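Methanogen homoaconitase small subunit (Methanocaldococcus jannaschii, PDB 2PKP) forms, with its large-subunit partner HacA, a hydro-lyase that interconverts homocitrate, cis-homoaconitate and homoisocitrate. Local coordinates at residues A70-A73 with I74-G78; V82-K85 with S86-R89; D108-K111 with D112-V116. One frame throughout, in Å; residues are numbered along the deposited sequence.

Contact 1 (A70-A73 with I74-G78)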
loop_
_atom_site.group_PDB
_atom_site.type_symbol
_atom_site.label_atom_id
_atom_site.label_comp_id
_atom_site.label_asym_id
_atom_site.label_seq_id
_atom_site.Cartn_x
_atom_site.Cartn_y
_atom_site.Cartn_z
ATOM N N ALA A 70 10.574 12.118 -10.024
ATOM C CA ALA A 70 9.774 12.840 -9.047
ATOM C C ALA A 70 8.654 11.956 -8.493
ATOM O O ALA A 70 8.448 11.896 -7.280
ATOM C CB ALA A 70 9.188 14.092 -9.675
ATOM N N VAL A 71 7.938 11.268 -9.381
ATOM C CA VAL A 71 6.846 10.405 -8.950
ATOM C C VAL A 71 7.377 9.149 -8.288
ATOM O O VAL A 71 6.726 8.581 -7.420
ATOM C CB VAL A 71 5.912 10.009 -10.133
ATOM C CG1 VAL A 71 5.332 11.261 -10.766
ATOM C CG2 VAL A 71 6.660 9.184 -11.155
ATOM N N ILE A 72 8.563 8.714 -8.705
ATOM C CA ILE A 72 9.177 7.528 -8.123
ATOM C C ILE A 72 9.666 7.843 -6.705
ATOM O O ILE A 72 9.628 6.988 -5.826
ATOM C CB ILE A 72 10.359 7.027 -8.996
ATOM C CG1 ILE A 72 9.812 6.452 -10.308
ATOM C CG2 ILE A 72 11.176 5.976 -8.245
ATOM C CD1 ILE A 72 10.884 5.937 -11.256
ATOM N N ALA A 73 10.106 9.081 -6.495
ATOM C CA ALA A 73 10.589 9.524 -5.190
ATOM C C ALA A 73 9.437 9.514 -4.198
ATOM O O ALA A 73 9.598 9.119 -3.046
ATOM C CB ALA A 73 11.172 10.928 -5.294
ATOM N N ILE A 74 8.270 9.956 -4.654
ATOM C CA ILE A 74 7.081 9.984 -3.814
ATOM C C ILE A 74 6.595 8.555 -3.548
ATOM O O ILE A 74 6.435 8.142 -2.396
ATOM C CB ILE A 74 5.950 10.793 -4.497
ATOM C CG1 ILE A 74 6.396 12.250 -4.674
ATOM C CG2 ILE A 74 4.670 10.718 -3.664
ATOM C CD1 ILE A 74 5.451 13.097 -5.518
ATOM N N LYS A 75 6.384 7.798 -4.621
ATOM C CA LYS A 75 5.907 6.424 -4.514
ATOM C C LYS A 75 6.784 5.557 -3.611
ATOM O O LYS A 75 6.270 4.750 -2.828
ATOM C CB LYS A 75 5.811 5.793 -5.907
ATOM C CG LYS A 75 5.342 4.341 -5.924
ATOM C CD LYS A 75 5.378 3.790 -7.356
ATOM C CE LYS A 75 4.873 2.349 -7.457
ATOM N NZ LYS A 75 5.748 1.373 -6.749
ATOM N N TYR A 76 8.099 5.724 -3.697
ATOM C CA TYR A 76 8.976 4.910 -2.869
ATOM C C TYR A 76 9.143 5.351 -1.417
ATOM O O TYR A 76 9.969 4.801 -0.685
ATOM C CB TYR A 76 10.332 4.716 -3.554
ATOM C CG TYR A 76 10.260 3.624 -4.598
ATOM C CD1 TYR A 76 9.608 3.839 -5.814
ATOM C CD2 TYR A 76 10.765 2.350 -4.337
ATOM C CE1 TYR A 76 9.456 2.814 -6.739
ATOM C CE2 TYR A 76 10.616 1.314 -5.255
ATOM C CZ TYR A 76 9.960 1.555 -6.454
ATOM O OH TYR A 76 9.790 0.537 -7.361
ATOM N N CYS A 77 8.346 6.334 -1.005
ATOM C CA CYS A 77 8.342 6.796 0.382
ATOM C C CYS A 77 7.163 6.080 1.023
ATOM O O CYS A 77 6.905 6.219 2.219
ATOM C CB CYS A 77 8.107 8.307 0.475
ATOM S SG CYS A 77 9.585 9.318 0.371
ATOM N N GLY A 78 6.444 5.312 0.212
ATOM C CA GLY A 78 5.286 4.599 0.713
ATOM C C GLY A 78 4.036 5.454 0.599
ATOM O O GLY A 78 3.026 5.173 1.238
#
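The carbonyl oxygen of A70, inside helix 68-75, accepts I74 N at 3.3 Å, an i to i+4 bond that is long but reasonably straight at 153°. The I74 side chain folds back over the same carbonyl, I74 CG1 coming within 3.3 Å of A70 O, because CG1 sits beside the backbone N and anti to the carbonyl carbon (chi1 -63°). V71 makes the shorter and straighter bond, K75 N to V71 O at 2.9 Å and 168°. Its side chain turns off the helix onto F91, N94 and V98 of helix 89-98.

I72 carries both a polar and an apolar link to Y76. Y76 N bonds to I72 O at 2.9 Å, and the two side chains run side by side in the same direction, I72 CG2 touching Y76 CD1 at 3.6 Å. I72 O also lies near the plane of the tyrosine ring, at its edge. That ring meets Y31 edge-to-face and packs on A34 and on P30, which I72 touches as well; an alanine here would probably leave Y31 without its aromatic partner and I72 CG2 without the ring beside it.

At A73 the i to i+4 pattern stops. C77 N stands 3.7 Å from A73 O and instead bonds I74 O at 3.0 Å, while G78 N bonds to K75 O in a type I turn, with G78 at positive phi. This is the unwinding C-terminal end of helix 68-75, the helical connection of the beta-alpha-beta unit formed with strands 54-57 and 81-84 in the aconitase C-terminal (swivel) domain.

Contact 2 (V82-K85 with S86-R89)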
loop_
_atom_site.group_PDB
_atom_site.type_symbol
_atom_site.label_atom_id
_atom_site.label_comp_id
_atom_site.label_asym_id
_atom_site.label_seq_id
_atom_site.Cartn_x
_atom_site.Cartn_y
_atom_site.Cartn_z
ATOM N N VAL A 82 -1.440 11.764 -3.752
ATOM C CA VAL A 82 -1.081 13.157 -3.571
ATOM C C VAL A 82 -2.368 13.922 -3.789
ATOM O O VAL A 82 -3.054 13.716 -4.791
ATOM C CB VAL A 82 -0.048 13.622 -4.620
ATOM C CG1 VAL A 82 0.226 15.101 -4.464
ATOM C CG2 VAL A 82 1.229 12.828 -4.464
ATOM N N ILE A 83 -2.709 14.784 -2.846
ATOM C CA ILE A 83 -3.914 15.586 -2.972
ATOM C C ILE A 83 -3.484 17.016 -3.280
ATOM O O ILE A 83 -2.680 17.592 -2.548
ATOM C CB ILE A 83 -4.730 15.584 -1.660
ATOM C CG1 ILE A 83 -5.017 14.145 -1.223
ATOM C CG2 ILE A 83 -6.045 16.333 -1.862
ATOM C CD1 ILE A 83 -5.680 14.050 0.161
ATOM N N ALA A 84 -4.008 17.585 -4.358
ATOM C CA ALA A 84 -3.656 18.956 -4.719
ATOM C C ALA A 84 -4.839 19.671 -5.368
ATOM O O ALA A 84 -5.821 19.031 -5.757
ATOM C CB ALA A 84 -2.452 18.958 -5.674
ATOM N N LYS A 85 -4.743 20.997 -5.472
ATOM C CA LYS A 85 -5.796 21.786 -6.104
ATOM C C LYS A 85 -5.720 21.548 -7.607
ATOM O O LYS A 85 -6.736 21.535 -8.294
ATOM C CB LYS A 85 -5.622 23.276 -5.805
ATOM C CG LYS A 85 -5.864 23.659 -4.357
ATOM C CD LYS A 85 -5.800 25.173 -4.187
ATOM C CE LYS A 85 -6.011 25.588 -2.746
ATOM N NZ LYS A 85 -5.939 27.067 -2.593
ATOM N N SER A 86 -4.501 21.373 -8.110
ATOM C CA SER A 86 -4.279 21.090 -9.524
ATOM C C SER A 86 -2.898 20.462 -9.707
ATOM O O SER A 86 -2.005 20.641 -8.873
ATOM C CB SER A 86 -4.415 22.358 -10.380
ATOM O OG SER A 86 -3.455 23.337 -10.032
ATOM N N PHE A 87 -2.733 19.722 -10.800
ATOM C CA PHE A 87 -1.481 19.033 -11.093
ATOM C C PHE A 87 -0.898 19.415 -12.442
ATOM O O PHE A 87 -1.632 19.565 -13.421
ATOM C CB PHE A 87 -1.701 17.520 -11.121
ATOM C CG PHE A 87 -1.993 16.909 -9.783
ATOM C CD1 PHE A 87 -0.954 16.530 -8.938
ATOM C CD2 PHE A 87 -3.306 16.678 -9.381
ATOM C CE1 PHE A 87 -1.215 15.922 -7.713
ATOM C CE2 PHE A 87 -3.581 16.069 -8.155
ATOM C CZ PHE A 87 -2.534 15.689 -7.321
ATOM N N ALA A 88 0.424 19.551 -12.497
ATOM C CA ALA A 88 1.080 19.837 -13.762
ATOM C C ALA A 88 0.715 18.637 -14.641
ATOM O O ALA A 88 0.688 17.492 -14.173
ATOM C CB ALA A 88 2.594 19.925 -13.572
ATOM N N ARG A 89 0.419 18.904 -15.905
ATOM C CA ARG A 89 0.025 17.862 -16.844
ATOM C C ARG A 89 0.978 16.676 -16.919
ATOM O O ARG A 89 0.550 15.531 -16.813
ATOM C CB ARG A 89 -0.142 18.463 -18.244
ATOM C CG ARG A 89 -1.141 19.611 -18.307
ATOM C CD ARG A 89 -1.272 20.211 -19.712
ATOM N NE ARG A 89 -1.813 19.271 -20.694
ATOM C CZ ARG A 89 -1.087 18.387 -21.373
ATOM N NH1 ARG A 89 0.226 18.312 -21.188
ATOM N NH2 ARG A 89 -1.674 17.576 -22.245
#
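S86 OG is gripped twice, by E59 OE1 and by the backbone N of N60, just where the chain leaves the strand. A chi1 of 62° puts the hydroxyl where it meets both partners. No hydrogen bond links 82-85 to 86-89, and the contact between them rests on the F87 ring.

That ring swings back over the end of the strand. A84 CB lies over one face, 3.9 Å from the centroid of the F87 ring and 21° off its normal, which defines a CH-pi contact displaced toward the rim. The CZ corner of the ring faces the backbone: V82 O is 3.3 Å from F87 CZ, at the edge and near the ring plane. Beside it, V82 CG1 reaches F87 CE1 at 3.6 Å, the two side chains crossing at a slant. V82 CG1 is placed there by a first torsion of 176°, which sets it anti to the backbone N.

V82 and A84 both direct CB toward the loop while I83 points away, the alternation expected of a strand, so F87 meets two residues of one strand face. It also packs on P102 and I104 of the adjoining strand 101-104. K85 turns its chain outward, and its NZ forms a salt bridge with D108. The arrangement is that of the carboxyl end of a parallel strand, where the chain passes to A88, the N-cap of helix 89-98, in the beta-alpha-beta crossover from strand 81-84 to 101-104.

Contact 3 (D108-K111 with D112-V116)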
loop_
_atom_site.group_PDB
_atom_site.type_symbol
_atom_site.label_atom_id
_atom_site.label_comp_id
_atom_site.label_asym_id
_atom_site.label_seq_id
_atom_site.Cartn_x
_atom_site.Cartn_y
_atom_site.Cartn_z
ATOM N N ASP A 108 -7.173 23.821 0.751
ATOM C CA ASP A 108 -7.138 24.857 1.784
ATOM C C ASP A 108 -7.866 24.268 3.007
ATOM O O ASP A 108 -7.688 24.726 4.133
ATOM C CB ASP A 108 -7.866 26.138 1.339
ATOM C CG ASP A 108 -7.138 26.886 0.227
ATOM O OD1 ASP A 108 -5.915 26.692 0.054
ATOM O OD2 ASP A 108 -7.798 27.688 -0.470
ATOM N N GLU A 109 -8.675 23.236 2.768
ATOM C CA GLU A 109 -9.439 22.583 3.826
ATOM C C GLU A 109 -8.586 21.633 4.652
ATOM O O GLU A 109 -9.034 21.126 5.680
ATOM C CB GLU A 109 -10.611 21.790 3.231
ATOM C CG GLU A 109 -11.635 22.616 2.459
ATOM C CD GLU A 109 -12.472 23.536 3.346
ATOM O OE1 GLU A 109 -12.388 23.425 4.584
ATOM O OE2 GLU A 109 -13.230 24.364 2.798
ATOM N N ILE A 110 -7.363 21.388 4.199
ATOM C CA ILE A 110 -6.464 20.472 4.890
ATOM C C ILE A 110 -5.234 21.171 5.459
ATOM O O ILE A 110 -4.594 21.978 4.779
ATOM C CB ILE A 110 -6.003 19.346 3.941
ATOM C CG1 ILE A 110 -7.228 18.654 3.325
ATOM C CG2 ILE A 110 -5.140 18.348 4.702
ATOM C CD1 ILE A 110 -6.889 17.677 2.201
ATOM N N LYS A 111 -4.908 20.847 6.707
ATOM C CA LYS A 111 -3.760 21.438 7.381
ATOM C C LYS A 111 -2.680 20.395 7.570
ATOM O O LYS A 111 -2.967 19.199 7.613
ATOM C CB LYS A 111 -4.168 21.997 8.746
ATOM C CG LYS A 111 -5.173 23.130 8.682
ATOM C CD LYS A 111 -4.583 24.337 7.972
ATOM C CE LYS A 111 -5.544 25.523 7.999
ATOM N NZ LYS A 111 -4.924 26.757 7.418
ATOM N N ASP A 112 -1.437 20.851 7.691
ATOM C CA ASP A 112 -0.318 19.943 7.883
ATOM C C ASP A 112 -0.569 19.145 9.151
ATOM O O ASP A 112 -1.030 19.696 10.150
ATOM C CB ASP A 112 0.990 20.724 8.013
ATOM C CG ASP A 112 2.200 19.820 8.037
ATOM O OD1 ASP A 112 2.412 19.086 7.050
ATOM O OD2 ASP A 112 2.938 19.836 9.047
ATOM N N GLY A 113 -0.287 17.846 9.102
ATOM C CA GLY A 113 -0.494 17.006 10.267
ATOM C C GLY A 113 -1.900 16.449 10.429
ATOM O O GLY A 113 -2.140 15.639 11.329
ATOM N N ASP A 114 -2.841 16.874 9.591
ATOM C CA ASP A 114 -4.202 16.340 9.699
ATOM C C ASP A 114 -4.170 14.867 9.324
ATOM O O ASP A 114 -3.292 14.426 8.582
ATOM C CB ASP A 114 -5.179 17.043 8.741
ATOM C CG ASP A 114 -5.663 18.395 9.260
ATOM O OD1 ASP A 114 -5.604 18.636 10.483
ATOM O OD2 ASP A 114 -6.122 19.209 8.437
ATOM N N ILE A 115 -5.112 14.096 9.857
ATOM C CA ILE A 115 -5.210 12.690 9.498
ATOM C C ILE A 115 -6.308 12.684 8.435
ATOM O O ILE A 115 -7.439 13.100 8.707
ATOM C CB ILE A 115 -5.639 11.820 10.696
ATOM C CG1 ILE A 115 -4.609 11.953 11.823
ATOM C CG2 ILE A 115 -5.787 10.360 10.251
ATOM C CD1 ILE A 115 -3.193 11.596 11.414
ATOM N N VAL A 116 -5.977 12.245 7.227
ATOM C CA VAL A 116 -6.955 12.233 6.148
ATOM C C VAL A 116 -7.290 10.826 5.696
ATOM O O VAL A 116 -6.438 9.938 5.690
ATOM C CB VAL A 116 -6.468 13.051 4.920
ATOM C CG1 VAL A 116 -6.261 14.508 5.318
ATOM C CG2 VAL A 116 -5.178 12.459 4.353
HETATM O O HOH W 1 -8.410 20.842 8.293
#
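The carboxylate of D114 has K111 on one side of its plane and a water on the other. K111 N approaches OD2 of D114 at 2.7 Å from above that plane, 47° out of it, in a bond that is nearly straight at 162°. K111 CB lies on the same side, beyond the rim of the group, 3.4 Å from D114 OD2. Water 1 comes to D114 OD2 at 2.8 Å from the opposite side and donates its other hydrogen to E109 O at 2.7 Å, so OD2 accepts two hydrogen bonds and is tied through the water to the end of the 3-10 segment.

A first torsion of -80° brings CG of D114 beside its own backbone N and anti to its carbonyl carbon, which turns the carboxylate back over K111. The main chain closes the same loop in the other direction: D114 N bonds to K111 O at 3.1 Å. This backbone bond closes a type II turn from K111 to D114, and the OD2 bond to K111 N spans the same four residues. G113 takes the third position of the turn at positive phi, where a CB would collide with the carbonyl O of D112.

Next to the polar group the contact is apolar. CG2 of I110 meets CG1 of V116 at 4.0 Å, the side chains crossing at about a right angle; both also pack on A7 of strand 2-9.

The other carboxylate oxygen, D114 OD1, is taken by K130 NZ in a salt bridge and by N129 ND2. A buried acid with backbone NH, water, amide and ammonium donors spread over its two oxygens is likely to remain ionised, and its rotation is restrained by K111 N and the water on OD2 and by K130 and N129 on OD1.

How the contacts relate
Along the chain the three contacts come strictly in series; none nests in or crosses another. Contact 1 is the last part of helix 68-75 and the turn that ends it, contact 2 the end of strand 81-84 with the chain folding back on it, and contact 3, after helix 89-98 and strand 101-104, a type II turn leading into strand 115-119 on the antiparallel side of the mixed sheet. Contacts 1 and 2 meet by packing, I74 CG2 to V82 CG2 at 4.1 Å, where the helix end touches the strand. A salt bridge, K85 NZ to D108 OD1 at 2.7 Å, joins contact 3 to contact 2. Contacts 1 and 3 do not touch, their nearest atoms being about 11 Å apart.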